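Local structure of GNA33 (Neisseria gonorrhoeae FA 1090, 2G5D) at residues F239-G244 and P310-F315; I342-I347 and Q373-A378. The protein probably cleaves peptidoglycan as a lytic transglycosylase, splitting the MurNAc-GlcNAc linkage and leaving a 1,6-anhydro bond in the MurNAc residue. All blocks are in the same frame, centred on the assembly; numbering follows the deposited sequence.

Contact 1 of 2, residues F239-G244 and P310-F315; sequences FMHIQG and PSYIFF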
loop_
_atom_site.group_PDB
_atom_site.type_symbol
_atom_site.label_atom_id
_atom_site.label_comp_id
_atom_site.label_asym_id
_atom_site.label_seq_id
_atom_site.Cartn_x
_atom_site.Cartn_y
_atom_site.Cartn_z
ATOM N N PHE A 239 -6.541 -7.968 -10.431
ATOM C CA PHE A 239 -6.277 -6.599 -9.963
ATOM C C PHE A 239 -6.347 -6.378 -8.442
ATOM O O PHE A 239 -5.685 -5.479 -7.925
ATOM C CB PHE A 239 -7.147 -5.601 -10.731
ATOM C CG PHE A 239 -6.559 -5.201 -12.053
ATOM C CD1 PHE A 239 -6.765 -5.984 -13.192
ATOM C CD2 PHE A 239 -5.777 -4.043 -12.161
ATOM C CE1 PHE A 239 -6.210 -5.629 -14.413
ATOM C CE2 PHE A 239 -5.209 -3.686 -13.379
ATOM C CZ PHE A 239 -5.433 -4.477 -14.510
ATOM N N MET A 240 -7.120 -7.196 -7.727
ATOM C CA MET A 240 -7.042 -7.243 -6.260
ATOM C C MET A 240 -5.641 -7.620 -5.815
ATOM O O MET A 240 -5.136 -7.063 -4.830
ATOM C CB MET A 240 -8.041 -8.240 -5.663
ATOM C CG MET A 240 -8.205 -8.130 -4.140
ATOM S SD MET A 240 -9.471 -9.246 -3.483
ATOM C CE MET A 240 -8.545 -10.757 -3.238
ATOM N N HIS A 241 -5.016 -8.560 -6.531
ATOM C CA HIS A 241 -3.620 -8.926 -6.271
ATOM C C HIS A 241 -2.709 -7.704 -6.431
ATOM O O HIS A 241 -1.842 -7.467 -5.596
ATOM C CB HIS A 241 -3.152 -10.039 -7.211
ATOM C CG HIS A 241 -3.523 -11.422 -6.772
ATOM N ND1 HIS A 241 -4.832 -11.838 -6.632
ATOM C CD2 HIS A 241 -2.755 -12.506 -6.507
ATOM C CE1 HIS A 241 -4.851 -13.108 -6.270
ATOM N NE2 HIS A 241 -3.605 -13.536 -6.187
ATOM N N ILE A 242 -2.942 -6.920 -7.487
ATOM C CA ILE A 242 -2.160 -5.706 -7.758
ATOM C C ILE A 242 -2.274 -4.645 -6.656
ATOM O O ILE A 242 -1.289 -3.960 -6.363
ATOM C CB ILE A 242 -2.468 -5.099 -9.175
ATOM C CG1 ILE A 242 -2.177 -6.127 -10.270
ATOM C CG2 ILE A 242 -1.625 -3.836 -9.437
ATOM C CD1 ILE A 242 -2.718 -5.754 -11.623
ATOM N N GLN A 243 -3.450 -4.506 -6.038
ATOM C CA GLN A 243 -3.598 -3.571 -4.903
ATOM C C GLN A 243 -3.176 -4.199 -3.570
ATOM O O GLN A 243 -2.817 -3.490 -2.634
ATOM C CB GLN A 243 -5.018 -2.992 -4.797
ATOM C CG GLN A 243 -5.487 -2.170 -6.017
ATOM C CD GLN A 243 -4.967 -0.724 -6.073
ATOM O OE1 GLN A 243 -4.279 -0.231 -5.167
ATOM N NE2 GLN A 243 -5.313 -0.037 -7.149
ATOM N N GLY A 244 -3.236 -5.521 -3.482
ATOM C CA GLY A 244 -2.730 -6.236 -2.310
ATOM C C GLY A 244 -3.780 -6.540 -1.262
ATOM O O GLY A 244 -3.532 -7.307 -0.311
ATOM N N PRO A 310 4.054 -13.737 -13.124
ATOM C CA PRO A 310 4.255 -14.932 -12.272
ATOM C C PRO A 310 4.079 -14.658 -10.766
ATOM O O PRO A 310 3.940 -15.602 -9.966
ATOM C CB PRO A 310 5.697 -15.365 -12.593
ATOM C CG PRO A 310 6.377 -14.128 -13.047
ATOM C CD PRO A 310 5.326 -13.261 -13.708
ATOM N N SER A 311 4.095 -13.375 -10.399
ATOM C CA SER A 311 3.807 -12.918 -9.038
ATOM C C SER A 311 2.398 -13.325 -8.594
ATOM O O SER A 311 1.471 -13.306 -9.384
ATOM C CB SER A 311 3.955 -11.396 -8.967
ATOM O OG SER A 311 3.634 -10.911 -7.677
ATOM N N TYR A 312 2.253 -13.704 -7.330
ATOM C CA TYR A 312 0.973 -14.160 -6.803
ATOM C C TYR A 312 0.916 -13.835 -5.335
ATOM O O TYR A 312 1.868 -14.104 -4.585
ATOM C CB TYR A 312 0.792 -15.670 -7.009
ATOM C CG TYR A 312 -0.641 -16.134 -7.014
ATOM C CD1 TYR A 312 -1.377 -16.173 -8.210
ATOM C CD2 TYR A 312 -1.259 -16.550 -5.844
ATOM C CE1 TYR A 312 -2.690 -16.595 -8.231
ATOM C CE2 TYR A 312 -2.580 -16.986 -5.847
ATOM C CZ TYR A 312 -3.288 -17.007 -7.046
ATOM O OH TYR A 312 -4.594 -17.454 -7.067
ATOM N N ILE A 313 -0.190 -13.233 -4.931
ATOM C CA ILE A 313 -0.335 -12.767 -3.564
ATOM C C ILE A 313 -1.267 -13.711 -2.826
ATOM O O ILE A 313 -2.288 -14.150 -3.367
ATOM C CB ILE A 313 -0.778 -11.267 -3.502
ATOM C CG1 ILE A 313 0.406 -10.354 -3.821
ATOM C CG2 ILE A 313 -1.262 -10.870 -2.111
ATOM C CD1 ILE A 313 0.640 -10.123 -5.280
ATOM N N PHE A 314 -0.870 -14.070 -1.615
ATOM C CA PHE A 314 -1.713 -14.831 -0.705
ATOM C C PHE A 314 -2.324 -13.897 0.341
ATOM O O PHE A 314 -1.735 -12.893 0.717
ATOM C CB PHE A 314 -0.930 -15.997 -0.084
ATOM C CG PHE A 314 -0.347 -16.923 -1.114
ATOM C CD1 PHE A 314 1.009 -16.872 -1.429
ATOM C CD2 PHE A 314 -1.171 -17.801 -1.824
ATOM C CE1 PHE A 314 1.547 -17.709 -2.388
ATOM C CE2 PHE A 314 -0.639 -18.648 -2.805
ATOM C CZ PHE A 314 0.718 -18.595 -3.092
ATOM N N PHE A 315 -3.538 -14.224 0.759
ATOM C CA PHE A 315 -4.335 -13.335 1.577
ATOM C C PHE A 315 -4.698 -13.958 2.922
ATOM O O PHE A 315 -4.411 -15.129 3.174
ATOM C CB PHE A 315 -5.607 -12.926 0.817
ATOM C CG PHE A 315 -5.351 -12.088 -0.416
ATOM C CD1 PHE A 315 -5.314 -12.681 -1.677
ATOM C CD2 PHE A 315 -5.178 -10.699 -0.317
ATOM C CE1 PHE A 315 -5.089 -11.913 -2.824
ATOM C CE2 PHE A 315 -4.962 -9.922 -1.463
ATOM C CZ PHE A 315 -4.903 -10.534 -2.710
#
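An aromatic cluster of H241, Y312 and F315, in the MltA-specific insert domain, pins the end of helix 234-243 against the start of strand 313-317. The two axes run almost perpendicular, 8.9 Å apart at their closest, and the imidazole of H241 bridges this gap. Its CG lies anti to the carbonyl carbon (chi1 -83°), which carries the ring off the helix to the strand. There H241 NE2 stands over the centre of the Y312 ring, 3.6 Å from Y312 CZ, in an edge-to-face pair whose planes meet at 66°. The edge of the imidazole also abuts the strand backbone, H241 CD2 lying 3.1 Å from I313 N. F315 makes a second edge-to-face pair in the reverse sense, directing its edge at the face of H241; these planes stand at 85°, and F315 CE1 comes within 3.7 Å of H241 CE1. Histidine suits the place because it offers an edge to Y312 and a face to F315, while ND1 hydrogen-bonds to L237 O one turn back and so limits the ring's rotation.

M240 adds a Met-aromatic contact. The bend at its third torsion lays CE over one face of F315, 3.8 Å from the ring centroid, with the sulfur farther above the same face. The two branches of I313 serve two partners: CG2 covers the opposite face of F315, while I313 CD1 reaches H241 O at 3.6 Å. G244 leaves the helix with positive phi, a conformation glycine adopts readily, and its carbonyl meets the edge of the F315 ring: G244 O lies 3.2 Å from F315 CE2.

Contact 2 of 2, residues I342-I347 and Q373-A378; sequences IDRHYI and QDTGSA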
loop_
_atom_site.group_PDB
_atom_site.type_symbol
_atom_site.label_atom_id
_atom_site.label_comp_id
_atom_site.label_asym_id
_atom_site.label_seq_id
_atom_site.Cartn_x
_atom_site.Cartn_y
_atom_site.Cartn_z
ATOM N N ILE A 342 4.409 6.636 1.055
ATOM C CA ILE A 342 5.582 7.506 0.926
ATOM C C ILE A 342 6.874 6.684 0.787
ATOM O O ILE A 342 6.849 5.464 0.869
ATOM C CB ILE A 342 5.708 8.496 2.143
ATOM C CG1 ILE A 342 5.478 7.779 3.488
ATOM C CG2 ILE A 342 4.696 9.640 2.037
ATOM C CD1 ILE A 342 6.648 6.843 3.954
ATOM N N ASP A 343 7.992 7.378 0.615
ATOM C CA ASP A 343 9.303 6.757 0.545
ATOM C C ASP A 343 9.959 7.001 1.898
ATOM O O ASP A 343 10.193 8.142 2.281
ATOM C CB ASP A 343 10.104 7.356 -0.627
ATOM C CG ASP A 343 11.532 6.824 -0.725
ATOM O OD1 ASP A 343 11.970 5.995 0.098
ATOM O OD2 ASP A 343 12.243 7.251 -1.644
ATOM N N ARG A 344 10.256 5.919 2.604
ATOM C CA ARG A 344 10.820 5.979 3.957
ATOM C C ARG A 344 12.286 6.404 4.046
ATOM O O ARG A 344 12.802 6.630 5.139
ATOM C CB ARG A 344 10.652 4.640 4.648
ATOM C CG ARG A 344 9.248 4.365 5.119
ATOM C CD ARG A 344 9.233 3.070 5.899
ATOM N NE ARG A 344 9.751 3.303 7.244
ATOM C CZ ARG A 344 9.782 2.389 8.206
ATOM N NH1 ARG A 344 9.326 1.165 7.974
ATOM N NH2 ARG A 344 10.261 2.711 9.405
ATOM N N HIS A 345 12.961 6.482 2.907
ATOM C CA HIS A 345 14.265 7.117 2.842
ATOM C C HIS A 345 14.146 8.563 3.247
ATOM O O HIS A 345 15.118 9.159 3.718
ATOM C CB HIS A 345 14.827 7.069 1.422
ATOM C CG HIS A 345 15.293 5.713 0.990
ATOM N ND1 HIS A 345 16.103 4.923 1.772
ATOM C CD2 HIS A 345 15.106 5.032 -0.167
ATOM C CE1 HIS A 345 16.378 3.801 1.128
ATOM N NE2 HIS A 345 15.787 3.842 -0.052
ATOM N N TYR A 346 12.949 9.120 3.034
ATOM C CA TYR A 346 12.717 10.560 3.102
ATOM C C TYR A 346 11.665 10.980 4.135
ATOM O O TYR A 346 11.837 12.010 4.808
ATOM C CB TYR A 346 12.414 11.120 1.698
ATOM C CG TYR A 346 13.614 11.007 0.756
ATOM C CD1 TYR A 346 13.614 10.101 -0.303
ATOM C CD2 TYR A 346 14.778 11.759 0.971
ATOM C CE1 TYR A 346 14.730 9.967 -1.149
ATOM C CE2 TYR A 346 15.894 11.638 0.134
ATOM C CZ TYR A 346 15.858 10.745 -0.929
ATOM O OH TYR A 346 16.944 10.618 -1.771
ATOM N N ILE A 347 10.599 10.186 4.270
ATOM C CA ILE A 347 9.468 10.514 5.158
ATOM C C ILE A 347 9.446 9.573 6.350
ATOM O O ILE A 347 9.591 8.362 6.193
ATOM C CB ILE A 347 8.063 10.441 4.434
ATOM C CG1 ILE A 347 8.045 11.280 3.138
ATOM C CG2 ILE A 347 6.910 10.812 5.406
ATOM C CD1 ILE A 347 8.506 12.725 3.286
ATOM N N GLN A 373 1.369 6.605 6.266
ATOM C CA GLN A 373 1.265 5.390 7.068
ATOM C C GLN A 373 1.541 4.127 6.249
ATOM O O GLN A 373 1.404 2.998 6.743
ATOM C CB GLN A 373 -0.121 5.327 7.688
ATOM C CG GLN A 373 -0.396 6.391 8.740
ATOM C CD GLN A 373 -1.839 6.363 9.203
ATOM O OE1 GLN A 373 -2.688 5.797 8.529
ATOM N NE2 GLN A 373 -2.122 6.982 10.351
ATOM N N ASP A 374 1.950 4.320 4.997
ATOM C CA ASP A 374 2.171 3.215 4.084
ATOM C C ASP A 374 3.345 3.507 3.150
ATOM O O ASP A 374 3.800 4.656 3.047
ATOM C CB ASP A 374 0.888 2.957 3.300
ATOM C CG ASP A 374 0.783 1.515 2.763
ATOM O OD1 ASP A 374 -0.082 1.297 1.900
ATOM O OD2 ASP A 374 1.552 0.611 3.184
ATOM N N THR A 375 3.817 2.450 2.492
ATOM C CA THR A 375 4.909 2.461 1.526
ATOM C C THR A 375 4.510 1.627 0.303
ATOM O O THR A 375 3.621 0.785 0.393
ATOM C CB THR A 375 6.178 1.802 2.112
ATOM O OG1 THR A 375 5.869 0.466 2.520
ATOM C CG2 THR A 375 6.708 2.553 3.299
ATOM N N GLY A 376 5.171 1.846 -0.833
ATOM C CA GLY A 376 5.055 0.937 -1.989
ATOM C C GLY A 376 6.406 0.701 -2.651
ATOM O O GLY A 376 7.320 1.503 -2.479
ATOM N N SER A 377 6.540 -0.386 -3.412
ATOM C CA SER A 377 7.784 -0.673 -4.157
ATOM C C SER A 377 8.046 0.343 -5.288
ATOM O O SER A 377 9.196 0.627 -5.618
ATOM C CB SER A 377 7.813 -2.128 -4.661
ATOM O OG SER A 377 6.743 -2.417 -5.554
ATOM N N ALA A 378 6.975 0.926 -5.829
ATOM C CA ALA A 378 7.060 1.932 -6.899
ATOM C C ALA A 378 7.021 3.404 -6.421
ATOM O O ALA A 378 6.982 4.324 -7.233
ATOM C CB ALA A 378 5.972 1.671 -7.949
HETATM O O HOH W 1 7.953 3.484 -0.259
#
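I342 N donates to D374 O at 2.9 Å, the hydrogen bond that joins the loop entered at I342 to strand 365-375 near its end. The N-H points fairly straight at the oxygen (153°), although the donor is tilted from the carbonyl plane. The same carbonyl is flanked by the I342 side chain, whose CG1 lies 3.6 Å from D374 O. That methylene takes the position between the backbone N and the carbonyl carbon (chi1 45°), and this rotation brings it alongside the oxygen; the apolar side chain also packs on A372.

The side-chain part of the contact is apolar and lies nearer the surface. T375 directs its methyl, not its hydroxyl, across the gap: T375 CG2 meets R344 CG at 3.6 Å and R344 CD almost as closely. The arginine thus lends its aliphatic stem to the contact before bending at its third torsion. A water sits between the carbonyls of I342 and G376, lying 3.0 Å from G376 O; its separation from I342 O is too short to be trusted.

Aspartates shape the backbone on both sides. D374 OD2 accepts from A329 N and, weakly, from T375 N, so its carboxylate ties the strand to a neighbouring loop. D343 OD1 takes H345 N at 3.0 Å from above the carboxylate plane, which makes the bend after I342 an Asx turn. Further support comes from D343 O, which accepts from both Y346 N and I347 N, and from OD2, which bonds to G381 N. This turn follows strand 339-342, which pairs in parallel with strand 365-375 within the 3D domain, a family related to the double-psi beta-barrels.

How the contacts relate
Both segments of contact 1 precede those of contact 2 in the chain; one pair lies in the MltA-specific insert domain, the other in the 3D domain. Their centres are 19 Å apart and their nearest atoms about 7 Å, so they do not touch. Strand pairing nevertheless connects them: strand 313-317 of contact 1 leads through 255-263 and 246-249 to strand 116-129, which also pairs with 384-391, the neighbour of strand 339-342 leading into contact 2. Contact 1 is buried packing of helix on strand, whereas contact 2 lies at the surface. Strand 116-129 thus pairs with strands that lead toward both contacts, one in each domain.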